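Local structure of abietadiene synthase, chloroplastic (3S9V) at residues Asn42-Met47 / Glu461-Leu466; Trp275-Val280 / Glu295-Val300; Ser302-Arg307 / Asp321-Gly326; Met325-Leu330 / Tyr335-Asp340. The protein is a plant terpene synthase of mainly helical build, joining a terpene synthase N-terminal region and a metal-binding region in one chain. One frame throughout, in Å; residues are numbered along the deposited sequence.

Contact 1: residues Asn42-Met47 / Glu461-Leu466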
# COMPACT_ATOMS: atom_id res chain seq x y z
N ASN A 42 -10.94 18.37 6.68
CA ASN A 42 -10.42 19.32 7.66
C ASN A 42 -9.16 18.75 8.30
O ASN A 42 -8.21 19.49 8.56
CB ASN A 42 -11.47 19.62 8.74
CG ASN A 42 -11.06 20.77 9.66
OD1 ASN A 42 -10.93 21.91 9.21
ND2 ASN A 42 -10.84 20.46 10.93
N MET A 43 -9.14 17.44 8.56
CA MET A 43 -7.96 16.82 9.14
C MET A 43 -6.76 17.11 8.23
O MET A 43 -5.72 17.58 8.70
CB MET A 43 -8.13 15.31 9.26
CG MET A 43 -8.66 14.84 10.60
SD MET A 43 -8.98 13.05 10.61
CE MET A 43 -7.38 12.44 10.36
N PHE A 44 -6.91 16.85 6.94
CA PHE A 44 -5.82 17.11 6.01
C PHE A 44 -5.38 18.57 6.01
O PHE A 44 -4.18 18.86 5.96
CB PHE A 44 -6.20 16.69 4.58
CG PHE A 44 -5.98 15.24 4.29
CD1 PHE A 44 -6.94 14.29 4.63
CD2 PHE A 44 -4.80 14.81 3.69
CE1 PHE A 44 -6.73 12.93 4.38
CE2 PHE A 44 -4.57 13.46 3.43
CZ PHE A 44 -5.55 12.52 3.77
N ARG A 45 -6.34 19.49 6.07
CA ARG A 45 -6.03 20.91 6.07
C ARG A 45 -5.36 21.35 7.36
O ARG A 45 -4.64 22.35 7.39
CB ARG A 45 -7.30 21.74 5.85
CG ARG A 45 -7.98 21.47 4.51
CD ARG A 45 -9.09 22.47 4.25
NE ARG A 45 -8.58 23.84 4.23
CZ ARG A 45 -9.33 24.92 4.04
NH1 ARG A 45 -10.63 24.81 3.83
NH2 ARG A 45 -8.76 26.12 4.05
N CYS A 46 -5.58 20.59 8.43
CA CYS A 46 -4.98 20.90 9.73
C CYS A 46 -3.55 20.37 9.87
O CYS A 46 -2.79 20.84 10.70
CB CYS A 46 -5.82 20.32 10.86
SG CYS A 46 -7.32 21.23 11.23
N MET A 47 -3.20 19.37 9.07
CA MET A 47 -1.86 18.79 9.15
C MET A 47 -0.75 19.84 9.13
O MET A 47 -0.70 20.69 8.25
CB MET A 47 -1.65 17.79 8.02
CG MET A 47 -2.10 16.38 8.39
SD MET A 47 -2.26 15.29 7.00
CE MET A 47 -3.74 14.40 7.46
N GLU A 461 -11.13 6.29 13.82
CA GLU A 461 -12.40 5.60 13.57
C GLU A 461 -13.13 6.16 12.35
O GLU A 461 -13.87 5.44 11.68
CB GLU A 461 -13.30 5.75 14.80
CG GLU A 461 -12.79 5.07 16.06
CD GLU A 461 -13.14 3.60 16.11
OE1 GLU A 461 -12.81 2.95 17.13
OE2 GLU A 461 -13.75 3.09 15.14
N LYS A 462 -12.92 7.43 12.05
CA LYS A 462 -13.59 8.07 10.92
C LYS A 462 -13.18 7.56 9.54
O LYS A 462 -14.02 7.48 8.65
CB LYS A 462 -13.42 9.59 11.01
CG LYS A 462 -14.14 10.17 12.21
CD LYS A 462 -14.03 11.68 12.30
CE LYS A 462 -14.85 12.19 13.48
NZ LYS A 462 -14.66 13.65 13.72
N TYR A 463 -11.91 7.20 9.37
CA TYR A 463 -11.47 6.68 8.08
C TYR A 463 -12.20 5.36 7.83
O TYR A 463 -12.77 5.15 6.77
CB TYR A 463 -9.96 6.39 8.08
CG TYR A 463 -9.04 7.59 8.14
CD1 TYR A 463 -9.33 8.76 7.44
CD2 TYR A 463 -7.84 7.53 8.84
CE1 TYR A 463 -8.45 9.84 7.44
CE2 TYR A 463 -6.94 8.60 8.84
CZ TYR A 463 -7.26 9.75 8.14
OH TYR A 463 -6.38 10.82 8.14
N LEU A 464 -12.18 4.49 8.84
CA LEU A 464 -12.80 3.18 8.74
C LEU A 464 -14.32 3.25 8.59
O LEU A 464 -14.91 2.48 7.83
CB LEU A 464 -12.46 2.34 9.97
CG LEU A 464 -12.96 0.89 9.90
CD1 LEU A 464 -12.46 0.24 8.60
CD2 LEU A 464 -12.49 0.11 11.10
N GLU A 465 -14.94 4.17 9.31
CA GLU A 465 -16.38 4.33 9.22
C GLU A 465 -16.75 4.71 7.79
O GLU A 465 -17.68 4.15 7.21
CB GLU A 465 -16.85 5.42 10.19
CG GLU A 465 -18.35 5.64 10.21
CD GLU A 465 -18.77 6.69 11.22
OE1 GLU A 465 -19.99 6.91 11.36
OE2 GLU A 465 -17.89 7.30 11.86
N LEU A 466 -16.00 5.65 7.22
CA LEU A 466 -16.27 6.09 5.86
C LEU A 466 -15.98 4.98 4.84
O LEU A 466 -16.73 4.81 3.89
CB LEU A 466 -15.44 7.32 5.52
CG LEU A 466 -15.60 7.83 4.10
CD1 LEU A 466 -17.06 8.19 3.84
CD2 LEU A 466 -14.69 9.03 3.89
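Met43 and Tyr463 approach from opposite directions to form a Met-aromatic contact, joining the end of helix 29-46 to the start of helix 461-491. The sulfur SD of Met43 stands 5.1 Å from the centroid of the Tyr463 ring and 38° off its normal, an oblique rather than a stacked approach. Met43 runs extended to SD and then bends (chi3 63°), carrying its terminal methyl to the phenol end of the ring: CE lies 3.5 Å from Tyr463 CZ. The 2.9 Å from Met43 CE to Tyr463 OH is too short for a methyl beside an oxygen, so the exact methyl position is doubtful. Phe44 is a looser neighbour, its CE1 4.3 Å from Tyr463 OH.

The second shell fixes the tyrosine. Its hydroxyl is hydrogen-bonded to the carbonyl O of Tyr457, while Thr279 and Val280 of helix 269-282 and Ile40 of helix 29-46 pack against its side chain. Beside the tyrosine, Lys462 forms a salt bridge with Glu39, and Glu465 one with Arg32. Just past the C-terminal end of helix 29-46, Met47 CE lies 3.9 Å above the plane of the Phe44 ring, offset toward its rim.

Contact 2: residues Trp275-Val280 / Glu295-Val300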
# COMPACT_ATOMS: atom_id res chain seq x y z
N TRP A 275 1.43 8.51 5.72
CA TRP A 275 0.60 7.47 6.29
C TRP A 275 -0.90 7.79 6.15
O TRP A 275 -1.72 6.90 5.94
CB TRP A 275 0.98 7.23 7.75
CG TRP A 275 1.90 6.07 7.95
CD1 TRP A 275 1.60 4.89 8.56
CD2 TRP A 275 3.26 5.95 7.48
NE1 TRP A 275 2.68 4.04 8.50
CE2 TRP A 275 3.71 4.66 7.84
CE3 TRP A 275 4.13 6.80 6.79
CZ2 TRP A 275 4.99 4.20 7.54
CZ3 TRP A 275 5.41 6.34 6.49
CH2 TRP A 275 5.83 5.05 6.86
N ALA A 276 -1.25 9.06 6.25
CA ALA A 276 -2.65 9.46 6.11
C ALA A 276 -3.11 9.18 4.69
O ALA A 276 -4.20 8.64 4.47
CB ALA A 276 -2.81 10.94 6.44
N VAL A 277 -2.26 9.54 3.73
CA VAL A 277 -2.55 9.34 2.31
C VAL A 277 -2.64 7.86 1.96
O VAL A 277 -3.53 7.44 1.22
CB VAL A 277 -1.46 9.99 1.42
CG1 VAL A 277 -1.56 9.47 -0.02
CG2 VAL A 277 -1.59 11.50 1.46
N ASP A 278 -1.70 7.08 2.48
CA ASP A 278 -1.66 5.65 2.21
C ASP A 278 -2.89 4.99 2.82
O ASP A 278 -3.47 4.08 2.25
CB ASP A 278 -0.38 5.04 2.79
CG ASP A 278 -0.19 3.58 2.39
OD1 ASP A 278 -0.23 3.29 1.18
OD2 ASP A 278 0.01 2.74 3.28
N THR A 279 -3.30 5.49 3.99
CA THR A 279 -4.46 4.95 4.69
C THR A 279 -5.74 5.13 3.89
O THR A 279 -6.49 4.17 3.71
CB THR A 279 -4.64 5.63 6.06
OG1 THR A 279 -3.49 5.36 6.87
CG2 THR A 279 -5.88 5.09 6.78
N VAL A 280 -6.00 6.34 3.41
CA VAL A 280 -7.22 6.59 2.63
C VAL A 280 -7.17 5.91 1.26
O VAL A 280 -8.22 5.58 0.69
CB VAL A 280 -7.48 8.11 2.45
CG1 VAL A 280 -7.71 8.75 3.80
CG2 VAL A 280 -6.31 8.76 1.74
N GLU A 295 -2.12 18.45 -1.93
CA GLU A 295 -1.46 19.42 -1.05
C GLU A 295 -0.46 18.74 -0.10
O GLU A 295 0.60 19.28 0.19
CB GLU A 295 -2.51 20.19 -0.25
CG GLU A 295 -2.11 21.61 0.13
CD GLU A 295 -3.23 22.38 0.81
OE1 GLU A 295 -3.55 22.08 1.99
OE2 GLU A 295 -3.80 23.30 0.17
N ALA A 296 -0.81 17.56 0.39
CA ALA A 296 0.04 16.83 1.31
C ALA A 296 1.29 16.26 0.63
O ALA A 296 2.38 16.31 1.19
CB ALA A 296 -0.76 15.71 1.96
N LEU A 297 1.12 15.71 -0.57
CA LEU A 297 2.24 15.14 -1.31
C LEU A 297 3.20 16.21 -1.84
O LEU A 297 4.41 15.96 -1.94
CB LEU A 297 1.74 14.25 -2.45
CG LEU A 297 1.00 12.98 -2.01
CD1 LEU A 297 0.56 12.21 -3.24
CD2 LEU A 297 1.90 12.10 -1.13
N ASP A 298 2.68 17.38 -2.21
CA ASP A 298 3.54 18.47 -2.69
C ASP A 298 4.49 18.84 -1.54
O ASP A 298 5.68 19.08 -1.75
CB ASP A 298 2.72 19.72 -3.05
CG ASP A 298 2.03 19.61 -4.40
OD1 ASP A 298 2.48 18.82 -5.26
OD2 ASP A 298 1.03 20.35 -4.62
N TYR A 299 3.95 18.87 -0.33
CA TYR A 299 4.72 19.19 0.86
C TYR A 299 5.83 18.17 1.05
O TYR A 299 6.99 18.53 1.21
CB TYR A 299 3.80 19.20 2.08
CG TYR A 299 4.52 19.50 3.38
CD1 TYR A 299 4.65 20.81 3.85
CD2 TYR A 299 5.09 18.47 4.14
CE1 TYR A 299 5.31 21.09 5.05
CE2 TYR A 299 5.76 18.73 5.33
CZ TYR A 299 5.87 20.04 5.78
OH TYR A 299 6.51 20.29 6.98
N VAL A 300 5.47 16.89 1.05
CA VAL A 300 6.46 15.84 1.24
C VAL A 300 7.54 15.88 0.17
O VAL A 300 8.72 15.72 0.47
CB VAL A 300 5.81 14.44 1.24
CG1 VAL A 300 6.90 13.36 1.34
CG2 VAL A 300 4.84 14.33 2.41
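Val277 meets Ala296 and Leu297 in a purely apolar contact. One methyl does the touching from the first helix: Val277 CG2 lies 4.3 Å from Ala296 CB and 4.4 Å from Leu297 CD2. With CG1 anti to the backbone N (chi1 165°), CG2 falls beside that N and is presented to both partners. The distances are those of relaxed van der Waals packing, and only 96 Å² is buried. Ala296 contributes a single methyl, which fits the 8.0 Å approach of Val277 CA to Ala296 CA; Leu297 reaches in with one branch, and its side chain also meets His333 and Tyr335.

No hydrogen bond joins segments 275-280 and 295-300; the helices are tied farther along, where Tyr299 OH bonds Asp269. Trp275 O accepts twice from Thr279, from N at 2.9 Å and from the hydroxyl OG1, and the two donors reach it from opposite faces of the carbonyl plane. OG1 is tilted 31° out of that plane; its 2.5 Å separation from Trp275 O is so short that the exact length is uncertain.

Charge is dealt with on other faces. Asp278 OD1, buried, is held by salt bridges to Arg328 and Arg371, and Asp298 OD2 pairs with Lys294 in its own helix.

Helices 269-282 and 290-301 follow each other in the chain and run in opposite senses, the helical-hairpin pairing expected of the alpha-barrel fold of terpene synthase N-terminal domains.

Contact 3: residues Ser302-Arg307 / Asp321-Gly326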
# COMPACT_ATOMS: atom_id res chain seq x y z
N SER A 302 8.57 18.46 -1.56
CA SER A 302 9.42 19.64 -1.39
C SER A 302 10.46 19.36 -0.33
O SER A 302 11.37 20.16 -0.12
CB SER A 302 8.60 20.86 -0.96
OG SER A 302 8.19 20.77 0.39
N HIS A 303 10.32 18.23 0.36
CA HIS A 303 11.28 17.85 1.39
C HIS A 303 11.98 16.55 1.01
O HIS A 303 12.70 15.98 1.82
CB HIS A 303 10.59 17.69 2.74
CG HIS A 303 10.17 18.98 3.36
ND1 HIS A 303 11.08 19.92 3.80
CD2 HIS A 303 8.94 19.52 3.57
CE1 HIS A 303 10.43 20.98 4.26
NE2 HIS A 303 9.13 20.76 4.13
N TRP A 304 11.75 16.10 -0.22
CA TRP A 304 12.37 14.87 -0.70
C TRP A 304 13.89 15.02 -0.79
O TRP A 304 14.40 16.07 -1.19
CB TRP A 304 11.81 14.48 -2.07
CG TRP A 304 12.18 13.07 -2.49
CD1 TRP A 304 13.04 12.71 -3.48
CD2 TRP A 304 11.69 11.85 -1.92
NE1 TRP A 304 13.12 11.33 -3.56
CE2 TRP A 304 12.30 10.78 -2.61
CE3 TRP A 304 10.78 11.55 -0.88
CZ2 TRP A 304 12.04 9.44 -2.31
CZ3 TRP A 304 10.53 10.21 -0.58
CH2 TRP A 304 11.16 9.17 -1.29
N ASP A 305 14.60 13.97 -0.42
CA ASP A 305 16.05 13.96 -0.44
C ASP A 305 16.45 12.70 -1.18
O ASP A 305 15.85 11.64 -0.96
CB ASP A 305 16.59 13.93 0.99
CG ASP A 305 18.09 14.15 1.06
OD1 ASP A 305 18.84 13.38 0.43
OD2 ASP A 305 18.52 15.10 1.75
N GLU A 306 17.44 12.80 -2.06
CA GLU A 306 17.90 11.67 -2.85
C GLU A 306 18.54 10.54 -2.04
O GLU A 306 18.77 9.45 -2.58
CB GLU A 306 18.87 12.15 -3.92
CG GLU A 306 18.21 13.04 -4.96
CD GLU A 306 19.18 13.52 -6.02
OE1 GLU A 306 20.10 14.29 -5.67
OE2 GLU A 306 19.02 13.12 -7.19
N ARG A 307 18.83 10.79 -0.77
CA ARG A 307 19.41 9.76 0.09
C ARG A 307 18.30 9.10 0.90
O ARG A 307 18.54 8.19 1.68
CB ARG A 307 20.43 10.37 1.06
CG ARG A 307 21.47 11.26 0.41
CD ARG A 307 22.49 11.72 1.45
NE ARG A 307 21.83 12.24 2.65
CZ ARG A 307 21.16 13.39 2.70
NH1 ARG A 307 21.06 14.15 1.61
NH2 ARG A 307 20.58 13.78 3.83
N ASP A 321 11.44 2.84 6.05
CA ASP A 321 9.97 2.83 6.09
C ASP A 321 9.39 4.09 5.46
O ASP A 321 8.58 4.00 4.54
CB ASP A 321 9.47 2.67 7.53
CG ASP A 321 8.09 2.02 7.61
OD1 ASP A 321 7.51 1.67 6.55
OD2 ASP A 321 7.58 1.86 8.74
N ASP A 322 9.81 5.27 5.94
CA ASP A 322 9.32 6.53 5.39
C ASP A 322 9.77 6.71 3.93
O ASP A 322 9.04 7.26 3.11
CB ASP A 322 9.83 7.73 6.19
CG ASP A 322 9.17 7.87 7.54
OD1 ASP A 322 9.74 7.38 8.53
OD2 ASP A 322 8.07 8.46 7.60
N THR A 323 10.98 6.25 3.63
CA THR A 323 11.53 6.37 2.29
C THR A 323 10.80 5.46 1.30
O THR A 323 10.50 5.87 0.19
CB THR A 323 13.03 6.03 2.25
OG1 THR A 323 13.73 6.95 3.09
CG2 THR A 323 13.56 6.14 0.83
N ALA A 324 10.52 4.23 1.72
CA ALA A 324 9.80 3.30 0.86
C ALA A 324 8.36 3.78 0.64
O ALA A 324 7.84 3.68 -0.47
CB ALA A 324 9.81 1.91 1.48
N MET A 325 7.72 4.29 1.69
CA MET A 325 6.35 4.78 1.56
C MET A 325 6.35 5.94 0.57
O MET A 325 5.61 5.93 -0.42
CB MET A 325 5.82 5.29 2.91
CG MET A 325 5.05 4.28 3.74
SD MET A 325 3.39 3.92 3.12
CE MET A 325 3.65 2.30 2.62
N GLY A 326 7.20 6.93 0.84
CA GLY A 326 7.28 8.09 -0.02
C GLY A 326 7.63 7.74 -1.45
O GLY A 326 7.06 8.31 -2.38
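Trp304 drives the benzo end of its indole against the backbone of helix 320-332, where Thr323 and Gly326 receive it one helical turn apart. CG is anti to the backbone N (chi1 -167°), which sends the ring out from the loop toward the helix. The atom farthest out, CH2, lies 3.7 Å from Thr323 O; that carbonyl oxygen sits at the ring edge, near the indole plane. On the adjoining corner, Trp304 CZ3 is 3.9 Å from Gly326 CA, and CH2 is 3.8 Å from Gly326 C, met obliquely. Gly326 carries no side chain on the flank turned to the indole, so CZ3 and CH2 can come directly against main-chain atoms.

Thr323 adds its methyl, CG2, more loosely, at 4.4 Å from Trp304 CH2. Its hydroxyl is occupied elsewhere, hydrogen-bonded to Ile309 N and to Asp319 O. In the alpha-barrel fold expected of this N-terminal domain family, the contact ties the loop leaving helix 290-301 to the next helix through this one indole. Ile309 and Val341, both in loops, also touch the indole.

Beyond the tryptophan the loop is shaped by an Asx turn. Asp305 OD1 accepts from Arg307 N at 2.9 Å through its anti lone pair, the bond nearly straight at 163°. The guanidinium of Arg307 folds back on the same carboxylate in a salt bridge, with NH1 2.6 Å from Asp305 OD1.

Contact 4: residues Met325-Leu330 / Tyr335-Asp340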
# COMPACT_ATOMS: atom_id res chain seq x y z
N MET A 325 7.72 4.29 1.69
CA MET A 325 6.35 4.78 1.56
C MET A 325 6.35 5.94 0.57
O MET A 325 5.61 5.93 -0.42
CB MET A 325 5.82 5.29 2.91
CG MET A 325 5.05 4.28 3.74
SD MET A 325 3.39 3.92 3.12
CE MET A 325 3.65 2.30 2.62
N GLY A 326 7.20 6.93 0.84
CA GLY A 326 7.28 8.09 -0.02
C GLY A 326 7.63 7.74 -1.45
O GLY A 326 7.06 8.31 -2.38
N LEU A 327 8.57 6.81 -1.65
CA LEU A 327 8.96 6.43 -3.01
C LEU A 327 7.78 5.88 -3.80
O LEU A 327 7.55 6.29 -4.94
CB LEU A 327 10.12 5.42 -2.99
CG LEU A 327 10.50 4.80 -4.34
CD1 LEU A 327 10.78 5.91 -5.35
CD2 LEU A 327 11.71 3.91 -4.16
N ARG A 328 7.02 4.96 -3.21
CA ARG A 328 5.87 4.38 -3.92
C ARG A 328 4.75 5.38 -4.20
O ARG A 328 4.30 5.52 -5.34
CB ARG A 328 5.28 3.18 -3.17
CG ARG A 328 4.11 2.51 -3.91
CD ARG A 328 3.61 1.29 -3.15
NE ARG A 328 3.40 1.65 -1.76
CZ ARG A 328 2.26 2.15 -1.28
NH1 ARG A 328 2.19 2.47 0.01
NH2 ARG A 328 1.20 2.28 -2.06
N ILE A 329 4.30 6.07 -3.16
CA ILE A 329 3.21 7.03 -3.30
C ILE A 329 3.55 8.24 -4.17
O ILE A 329 2.73 8.68 -4.96
CB ILE A 329 2.71 7.51 -1.93
CG1 ILE A 329 2.12 6.31 -1.18
CG2 ILE A 329 1.66 8.61 -2.11
CD1 ILE A 329 1.63 6.63 0.24
N LEU A 330 4.76 8.79 -4.02
CA LEU A 330 5.17 9.93 -4.83
C LEU A 330 5.32 9.49 -6.29
O LEU A 330 5.00 10.23 -7.22
CB LEU A 330 6.49 10.52 -4.32
CG LEU A 330 6.41 11.27 -2.99
CD1 LEU A 330 7.79 11.71 -2.54
CD2 LEU A 330 5.50 12.50 -3.14
N TYR A 335 5.36 12.20 -9.33
CA TYR A 335 6.51 12.97 -8.89
C TYR A 335 7.80 12.33 -9.39
O TYR A 335 7.86 11.12 -9.60
CB TYR A 335 6.52 13.07 -7.36
CG TYR A 335 5.39 13.91 -6.82
CD1 TYR A 335 5.52 15.30 -6.70
CD2 TYR A 335 4.18 13.33 -6.46
CE1 TYR A 335 4.45 16.08 -6.23
CE2 TYR A 335 3.11 14.10 -6.00
CZ TYR A 335 3.25 15.48 -5.89
OH TYR A 335 2.19 16.23 -5.41
N ASN A 336 8.83 13.15 -9.61
CA ASN A 336 10.10 12.65 -10.10
C ASN A 336 11.00 12.21 -8.97
O ASN A 336 11.85 12.96 -8.51
CB ASN A 336 10.82 13.70 -10.95
CG ASN A 336 12.18 13.21 -11.45
OD1 ASN A 336 12.41 12.01 -11.57
ND2 ASN A 336 13.08 14.14 -11.74
N VAL A 337 10.78 10.97 -8.54
CA VAL A 337 11.56 10.38 -7.47
C VAL A 337 12.29 9.17 -8.03
O VAL A 337 11.80 8.52 -8.95
CB VAL A 337 10.65 9.95 -6.30
CG1 VAL A 337 10.09 11.19 -5.61
CG2 VAL A 337 9.53 9.06 -6.81
N SER A 338 13.46 8.87 -7.49
CA SER A 338 14.25 7.75 -7.96
C SER A 338 14.31 6.63 -6.95
O SER A 338 14.25 6.87 -5.74
CB SER A 338 15.68 8.21 -8.27
OG SER A 338 16.55 7.10 -8.44
N SER A 339 14.45 5.40 -7.44
CA SER A 339 14.55 4.26 -6.55
C SER A 339 15.96 4.23 -5.94
O SER A 339 16.25 3.40 -5.08
CB SER A 339 14.28 2.95 -7.31
OG SER A 339 15.19 2.82 -8.39
N ASP A 340 16.84 5.13 -6.39
CA ASP A 340 18.19 5.19 -5.84
C ASP A 340 18.16 5.48 -4.34
O ASP A 340 19.13 5.21 -3.63
CB ASP A 340 19.04 6.28 -6.51
CG ASP A 340 19.34 5.98 -7.96
OD1 ASP A 340 19.52 4.80 -8.30
OD2 ASP A 340 19.43 6.95 -8.75
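Leu330 packs between Tyr335 and Val337, and its side chain can be traced outward atom by atom. CB lies 3.9 Å from Val337 CG1, with Tyr335 CB almost as near. From CG the two methyls part company. CD1 continues to Val337 CG1, again at 3.9 Å, the two side chains crossing at about a right angle. CD2 goes over the face of the Tyr335 ring: it stands 4.1 Å from the ring centroid and 26° off the normal, a CH-pi contact.

The same two residues are joined through the main chain. Tyr335 N donates to Leu330 O at 2.9 Å, with 154° at the hydrogen. Leu330 O also lies at the edge of the Tyr335 ring, in its plane, 3.3 Å from Tyr335 CD2. The ring thus has a leucine methyl over one face and the leucine carbonyl at its rim, while its hydroxyl is hydrogen-bonded to Asp298 OD1 of helix 290-301.

One turn earlier Leu327 grips the loop that follows the helix with both branches. CD1 touches Val337 CG2 at 3.7 Å, and CD2 comes as close to Ser339 CA. Local turns set the path of this loop: an inverse gamma turn is centred on Asn336, and an ST turn forms where Ser338 OG accepts from Asp340 N. The chain therefore turns back after helix 320-332 and packs its loop on the helix flank, within what is, by family, probably the alpha-barrel of a terpene synthase N-terminal domain.

How the contacts relate
The four contacts form a connected run of packing, with helix 269-282 linking contact 1 to the rest. Contacts 1 and 2 lie 12 Å apart between centres and touch where Met47 CE is 3.7 Å from Ala276 CB. A salt bridge and a probable hydrogen bond join contacts 2 and 4, whose centres are 13 Å apart, and Trp275 CH2 packs 3.3 Å from Met325 CG, a residue of both contacts 3 and 4. Contacts 3 and 4 also share Gly326, with centres 7 Å apart; the indole of Trp304 spans them, its CE3 3.4 Å from Leu330 CD1. Contact 1 does not touch contact 3 or 4, whose nearest atoms are about 11 and 10 Å away.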